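Local coordinates for extracellular solute-binding protein, family 1 (Trichodesmium erythraeum IMS101, PDB 6G7N) that binds ferric iron and, as the solute-binding component of an ABC transporter, probably delivers it for uptake into the cell, at residues N82-N87 with F96-R101; A86-P91 with T229-S234. All coordinates share one frame; numbering follows the deposited sequence.

Interaction 1 (N82-N87 with F96-R101); sequences NKIPAN and FGFSKR. With DAL (D-alanine), chain C.
Ile84 reaches strand 96-108 with its delta methyl, which rests against the side chains of Phe96 and Phe98 and the backbone of Gly97. Ile84 gives up the most surface here, and it is also the residue at which the chain abandons helical geometry after helix 78-83; from there its side chain points toward the strand. With CG1 anti to the carbonyl carbon (chi1 -57°) and the chain then extended (chi2 175°), CD1 becomes the leading atom. It lies 3.7 Å from CB of Phe96, the two side chains crossing at about a right angle, and meets the Phe98 ring obliquely, with 3.9 Å between Ile84 CD1 and Phe98 CE1.

Gly97 is met through its carbonyl group. Its O atom lies 3.4 Å from Ile84 CD1 and 3.6 Å from Ile84 CG2, so both branches of the isoleucine press on one oxygen. The Phe98 side chain also touches Leu252 and Leu255 of helix 245-255 and Phe264 of helix 258-266. Beyond the contact, Phe98 and Ser99 both face Ser234 in a classic beta bulge, where the strand turns a corner.

Past that corner the same segment enters the ligand pocket. Arg101 NH1 donates a nearly straight hydrogen bond to the carboxylate O of D-alanine (2.9 Å, 163°), which lies at the edge of the guanidinium near its plane; NH1 also forms a salt bridge with Glu270.

The Ile84 contact is thus entirely apolar in its side chains, and it buries Gly97 O without a hydrogen-bond partner in the model, a polar cost set against the packing of aliphatic and aromatic carbon.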
loop_
_atom_site.group_PDB
_atom_site.type_symbol
_atom_site.label_atom_id
_atom_site.label_comp_id
_atom_site.label_asym_id
_atom_site.label_seq_id
_atom_site.Cartn_x
_atom_site.Cartn_y
_atom_site.Cartn_z
ATOM N N ASN A 82 -13.963 6.949 -13.949
ATOM C CA ASN A 82 -13.407 8.235 -14.339
ATOM C C ASN A 82 -12.470 8.812 -13.253
ATOM O O ASN A 82 -11.428 9.370 -13.579
ATOM C CB ASN A 82 -14.515 9.239 -14.675
ATOM C CG ASN A 82 -13.929 10.550 -15.140
ATOM O OD1 ASN A 82 -13.070 10.589 -16.033
ATOM N ND2 ASN A 82 -14.318 11.649 -14.428
ATOM N N LYS A 83 -12.873 8.700 -12.001
ATOM C CA LYS A 83 -12.125 9.325 -10.928
ATOM C C LYS A 83 -10.927 8.512 -10.431
ATOM O O LYS A 83 -9.984 9.106 -9.903
ATOM C CB LYS A 83 -13.050 9.663 -9.745
ATOM C CG LYS A 83 -14.117 10.705 -10.091
ATOM C CD LYS A 83 -13.543 12.072 -10.419
ATOM C CE LYS A 83 -14.626 13.089 -10.670
ATOM N NZ LYS A 83 -14.069 14.436 -10.947
ATOM N N ILE A 84 -10.976 7.179 -10.532
ATOM C CA ILE A 84 -9.864 6.340 -10.063
ATOM C C ILE A 84 -8.992 6.024 -11.259
ATOM O O ILE A 84 -9.462 5.462 -12.254
ATOM C CB ILE A 84 -10.350 5.081 -9.364
ATOM C CG1 ILE A 84 -11.251 5.426 -8.187
ATOM C CG2 ILE A 84 -9.174 4.245 -8.931
ATOM C CD1 ILE A 84 -11.883 4.254 -7.488
ATOM N N PRO A 85 -7.682 6.371 -11.197
ATOM C CA PRO A 85 -6.802 6.029 -12.301
ATOM C C PRO A 85 -6.871 4.541 -12.638
ATOM O O PRO A 85 -6.923 3.703 -11.741
ATOM C CB PRO A 85 -5.400 6.404 -11.749
ATOM C CG PRO A 85 -5.666 7.441 -10.709
ATOM C CD PRO A 85 -6.973 7.054 -10.094
ATOM N N ALA A 86 -6.806 4.221 -13.939
ATOM C CA ALA A 86 -6.949 2.836 -14.369
ATOM C C ALA A 86 -5.951 1.892 -13.721
ATOM O O ALA A 86 -6.276 0.743 -13.439
ATOM C CB ALA A 86 -6.836 2.745 -15.879
ATOM N N ASN A 87 -4.731 2.368 -13.491
ATOM C CA ASN A 87 -3.691 1.534 -12.889
ATOM C C ASN A 87 -3.965 1.168 -11.441
ATOM O O ASN A 87 -3.315 0.265 -10.917
ATOM C CB ASN A 87 -2.310 2.180 -13.042
ATOM C CG ASN A 87 -2.217 3.548 -12.403
ATOM O OD1 ASN A 87 -2.941 4.469 -12.822
ATOM N ND2 ASN A 87 -1.370 3.702 -11.384
ATOM N N PHE A 96 -11.050 -1.572 -6.125
ATOM C CA PHE A 96 -10.693 -0.197 -6.502
ATOM C C PHE A 96 -9.818 0.401 -5.423
ATOM O O PHE A 96 -10.093 0.239 -4.238
ATOM C CB PHE A 96 -11.985 0.656 -6.613
ATOM C CG PHE A 96 -12.988 0.111 -7.597
ATOM C CD1 PHE A 96 -13.892 -0.886 -7.198
ATOM C CD2 PHE A 96 -12.990 0.497 -8.933
ATOM C CE1 PHE A 96 -14.771 -1.453 -8.102
ATOM C CE2 PHE A 96 -13.870 -0.094 -9.837
ATOM C CZ PHE A 96 -14.742 -1.058 -9.413
ATOM N N GLY A 97 -8.806 1.171 -5.836
ATOM C CA GLY A 97 -8.036 1.952 -4.884
ATOM C C GLY A 97 -8.694 3.268 -4.509
ATOM O O GLY A 97 -9.213 3.953 -5.364
ATOM N N PHE A 98 -8.583 3.597 -3.215
ATOM C CA PHE A 98 -9.116 4.845 -2.682
ATOM C C PHE A 98 -8.071 5.743 -2.039
ATOM O O PHE A 98 -8.299 6.945 -1.938
ATOM C CB PHE A 98 -10.279 4.595 -1.731
ATOM C CG PHE A 98 -11.443 3.923 -2.428
ATOM C CD1 PHE A 98 -12.295 4.643 -3.242
ATOM C CD2 PHE A 98 -11.663 2.568 -2.313
ATOM C CE1 PHE A 98 -13.325 4.019 -3.923
ATOM C CE2 PHE A 98 -12.676 1.931 -3.016
ATOM C CZ PHE A 98 -13.517 2.660 -3.807
ATOM N N SER A 99 -6.914 5.197 -1.635
ATOM C CA SER A 99 -5.734 6.018 -1.314
ATOM C C SER A 99 -4.513 5.256 -1.813
ATOM O O SER A 99 -4.591 4.056 -2.081
ATOM C CB SER A 99 -5.638 6.438 0.158
ATOM O OG SER A 99 -5.406 5.348 1.003
ATOM N N LYS A 100 -3.403 5.972 -1.916
ATOM C CA LYS A 100 -2.192 5.477 -2.534
ATOM C C LYS A 100 -1.000 5.665 -1.609
ATOM O O LYS A 100 -0.851 6.694 -0.950
ATOM C CB LYS A 100 -1.957 6.295 -3.861
ATOM C CG LYS A 100 -0.703 6.120 -4.641
ATOM C CD LYS A 100 -0.853 6.985 -5.884
ATOM C CE LYS A 100 -0.802 8.505 -5.746
ATOM N NZ LYS A 100 -0.676 9.139 -7.083
ATOM N N ARG A 101 -0.124 4.660 -1.614
ATOM C CA ARG A 101 1.152 4.682 -0.894
ATOM C C ARG A 101 2.263 4.387 -1.889
ATOM O O ARG A 101 2.052 3.793 -2.921
ATOM C CB ARG A 101 1.156 3.706 0.289
ATOM C CG ARG A 101 0.889 2.227 -0.062
ATOM C CD ARG A 101 -0.572 1.795 0.003
ATOM N NE ARG A 101 -1.207 1.984 1.294
ATOM C CZ ARG A 101 -0.944 1.263 2.396
ATOM N NH1 ARG A 101 -1.516 1.594 3.532
ATOM N NH2 ARG A 101 -0.096 0.241 2.374
HETATM N N DAL C . -0.327 -1.203 8.068
HETATM C CA DAL C . -1.552 -0.363 8.280
HETATM C CB DAL C . -2.734 -1.236 8.672
HETATM C C DAL C . -1.878 0.509 7.112
HETATM O O DAL C . -1.033 0.539 6.195
HETATM O OXT DAL C . -2.966 1.147 7.132
#

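Interaction 2 (A86-P91 with T229-S234); sequences ANLRSP and THVNIS
Leu88 packs against Val231 and Ile233 on one face of strand 231-239, a member of the mixed beta-sheet in this periplasmic-binding-protein fold. The leucine sits in the loop that links helix 78-83 to strand 96-108, so the contact lays that connection over the sheet.

Val231, the first strand residue to touch, points its side chain at the loop. Its CG2 lies 4.2 Å from Leu88 CD2, a loose approach in which the two side chains cross at about a right angle. The backbone O of Val231 is hydrogen-bonded to Tyr299 OH, linking this part of the chain to helix 297-301.

Asn232 follows with its side chain on the reverse face, as strand alternation requires. There OD1 accepts a hydrogen bond from Ala60 N and a second from the backbone N of Ile233 (2.8 Å), the latter approaching OD1 well to the side of its C=O direction, at 103°. Two donors therefore grip the amide oxygen.

Ile233 returns to the loop side and contributes more buried surface than Val231. Its CG2 lies 3.9 Å from Leu88 CD2 and also touches Leu88 CB, the isoleucine and leucine side chains sliding past each other in opposite directions. With CG1 placed between the backbone N and the carbonyl carbon (chi1 54°), the longer branch of Ile233 brings CD1 to 3.9 Å from Leu88 O.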
loop_
_atom_site.group_PDB
_atom_site.type_symbol
_atom_site.label_atom_id
_atom_site.label_comp_id
_atom_site.label_asym_id
_atom_site.label_seq_id
_atom_site.Cartn_x
_atom_site.Cartn_y
_atom_site.Cartn_z
ATOM N N ALA A 86 -6.806 4.221 -13.939
ATOM C CA ALA A 86 -6.949 2.836 -14.369
ATOM C C ALA A 86 -5.951 1.892 -13.721
ATOM O O ALA A 86 -6.276 0.743 -13.439
ATOM C CB ALA A 86 -6.836 2.745 -15.879
ATOM N N ASN A 87 -4.731 2.368 -13.491
ATOM C CA ASN A 87 -3.691 1.534 -12.889
ATOM C C ASN A 87 -3.965 1.168 -11.441
ATOM O O ASN A 87 -3.315 0.265 -10.917
ATOM C CB ASN A 87 -2.310 2.180 -13.042
ATOM C CG ASN A 87 -2.217 3.548 -12.403
ATOM O OD1 ASN A 87 -2.941 4.469 -12.822
ATOM N ND2 ASN A 87 -1.370 3.702 -11.384
ATOM N N LEU A 88 -4.874 1.892 -10.773
ATOM C CA LEU A 88 -5.174 1.715 -9.372
ATOM C C LEU A 88 -6.510 1.002 -9.140
ATOM O O LEU A 88 -7.019 1.013 -8.012
ATOM C CB LEU A 88 -5.144 3.061 -8.638
ATOM C CG LEU A 88 -3.838 3.850 -8.769
ATOM C CD1 LEU A 88 -3.922 5.144 -7.976
ATOM C CD2 LEU A 88 -2.624 3.043 -8.323
ATOM N N ARG A 89 -7.062 0.365 -10.175
ATOM C CA ARG A 89 -8.289 -0.425 -10.007
ATOM C C ARG A 89 -8.157 -1.732 -10.784
ATOM O O ARG A 89 -7.421 -1.863 -11.766
ATOM C CB ARG A 89 -9.541 0.374 -10.419
ATOM C CG ARG A 89 -9.429 1.155 -11.717
ATOM C CD ARG A 89 -10.747 1.870 -12.078
ATOM N NE ARG A 89 -10.581 2.909 -13.104
ATOM C CZ ARG A 89 -10.537 2.687 -14.416
ATOM N NH1 ARG A 89 -10.416 3.742 -15.235
ATOM N NH2 ARG A 89 -10.592 1.458 -14.921
ATOM N N SER A 90 -8.903 -2.739 -10.312
ATOM C CA SER A 90 -8.889 -4.057 -10.943
ATOM C C SER A 90 -9.316 -3.946 -12.406
ATOM O O SER A 90 -10.406 -3.414 -12.669
ATOM C CB SER A 90 -9.951 -4.911 -10.264
ATOM O OG SER A 90 -10.187 -6.132 -10.935
ATOM N N PRO A 91 -8.594 -4.573 -13.341
ATOM C CA PRO A 91 -9.079 -4.632 -14.730
ATOM C C PRO A 91 -10.449 -5.280 -14.877
ATOM O O PRO A 91 -11.166 -4.971 -15.837
ATOM C CB PRO A 91 -7.993 -5.444 -15.447
ATOM C CG PRO A 91 -6.760 -5.109 -14.662
ATOM C CD PRO A 91 -7.219 -5.100 -13.235
ATOM N N THR A 229 7.985 5.334 -9.802
ATOM C CA THR A 229 7.998 4.728 -8.500
ATOM C C THR A 229 6.879 3.685 -8.360
ATOM O O THR A 229 5.784 3.859 -8.902
ATOM C CB THR A 229 7.864 5.837 -7.434
ATOM O OG1 THR A 229 8.979 6.716 -7.540
ATOM C CG2 THR A 229 7.739 5.334 -6.026
ATOM N N HIS A 230 7.163 2.632 -7.586
ATOM C CA HIS A 230 6.170 1.598 -7.232
ATOM C C HIS A 230 5.157 2.184 -6.247
ATOM O O HIS A 230 5.531 2.580 -5.121
ATOM C CB HIS A 230 6.900 0.421 -6.619
ATOM C CG HIS A 230 6.012 -0.659 -6.100
ATOM N ND1 HIS A 230 5.578 -1.714 -6.860
ATOM C CD2 HIS A 230 5.500 -0.869 -4.856
ATOM C CE1 HIS A 230 4.858 -2.522 -6.090
ATOM N NE2 HIS A 230 4.796 -2.046 -4.866
ATOM N N VAL A 231 3.905 2.242 -6.691
ATOM C CA VAL A 231 2.799 2.672 -5.870
ATOM C C VAL A 231 1.856 1.517 -5.624
ATOM O O VAL A 231 1.718 0.584 -6.422
ATOM C CB VAL A 231 2.086 3.919 -6.440
ATOM C CG1 VAL A 231 3.055 5.100 -6.448
ATOM C CG2 VAL A 231 1.488 3.694 -7.812
ATOM N N ASN A 232 1.153 1.612 -4.514
ATOM C CA ASN A 232 0.182 0.574 -4.136
ATOM C C ASN A 232 -0.984 1.270 -3.454
ATOM O O ASN A 232 -0.972 2.506 -3.325
ATOM C CB ASN A 232 0.902 -0.495 -3.292
ATOM C CG ASN A 232 0.275 -1.886 -3.336
ATOM O OD1 ASN A 232 -0.937 -2.046 -3.568
ATOM N ND2 ASN A 232 1.095 -2.919 -3.076
ATOM N N ILE A 233 -2.007 0.499 -3.055
ATOM C CA ILE A 233 -3.284 1.101 -2.674
ATOM C C ILE A 233 -3.813 0.581 -1.351
ATOM O O ILE A 233 -3.567 -0.562 -0.942
ATOM C CB ILE A 233 -4.353 0.860 -3.771
ATOM C CG1 ILE A 233 -4.504 -0.625 -4.128
ATOM C CG2 ILE A 233 -4.033 1.689 -4.995
ATOM C CD1 ILE A 233 -5.765 -0.941 -4.914
ATOM N N SER A 234 -4.619 1.452 -0.720
ATOM C CA SER A 234 -5.680 1.066 0.197
ATOM C C SER A 234 -6.951 1.011 -0.639
ATOM O O SER A 234 -7.206 1.940 -1.399
ATOM C CB SER A 234 -5.873 2.124 1.301
ATOM O OG SER A 234 -4.751 2.271 2.132
#

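The centres of interactions 1 and 2 are 6 Å apart, and they share Ala86 and Asn87, in the connection between helix 78-83 and strand 96-108. Their strands, 96-108 and 231-239, are antiparallel neighbours in one sheet, joined by a probable hydrogen bond from Phe98 N to Ser234 O (2.8 Å). A second probable bond, Gly97 N to Leu88 O (2.8 Å), fastens the loop of interaction 2 to the strand of interaction 1. Toward the pocket, Arg101 NH1 packs 3.6 Å from Ser234 OG, while the Ile233 side chain stays about 11 Å from D-alanine. The apolar contacts thus lie behind the ligand-binding surface, which Arg101 alone among the residues of these segments helps to form.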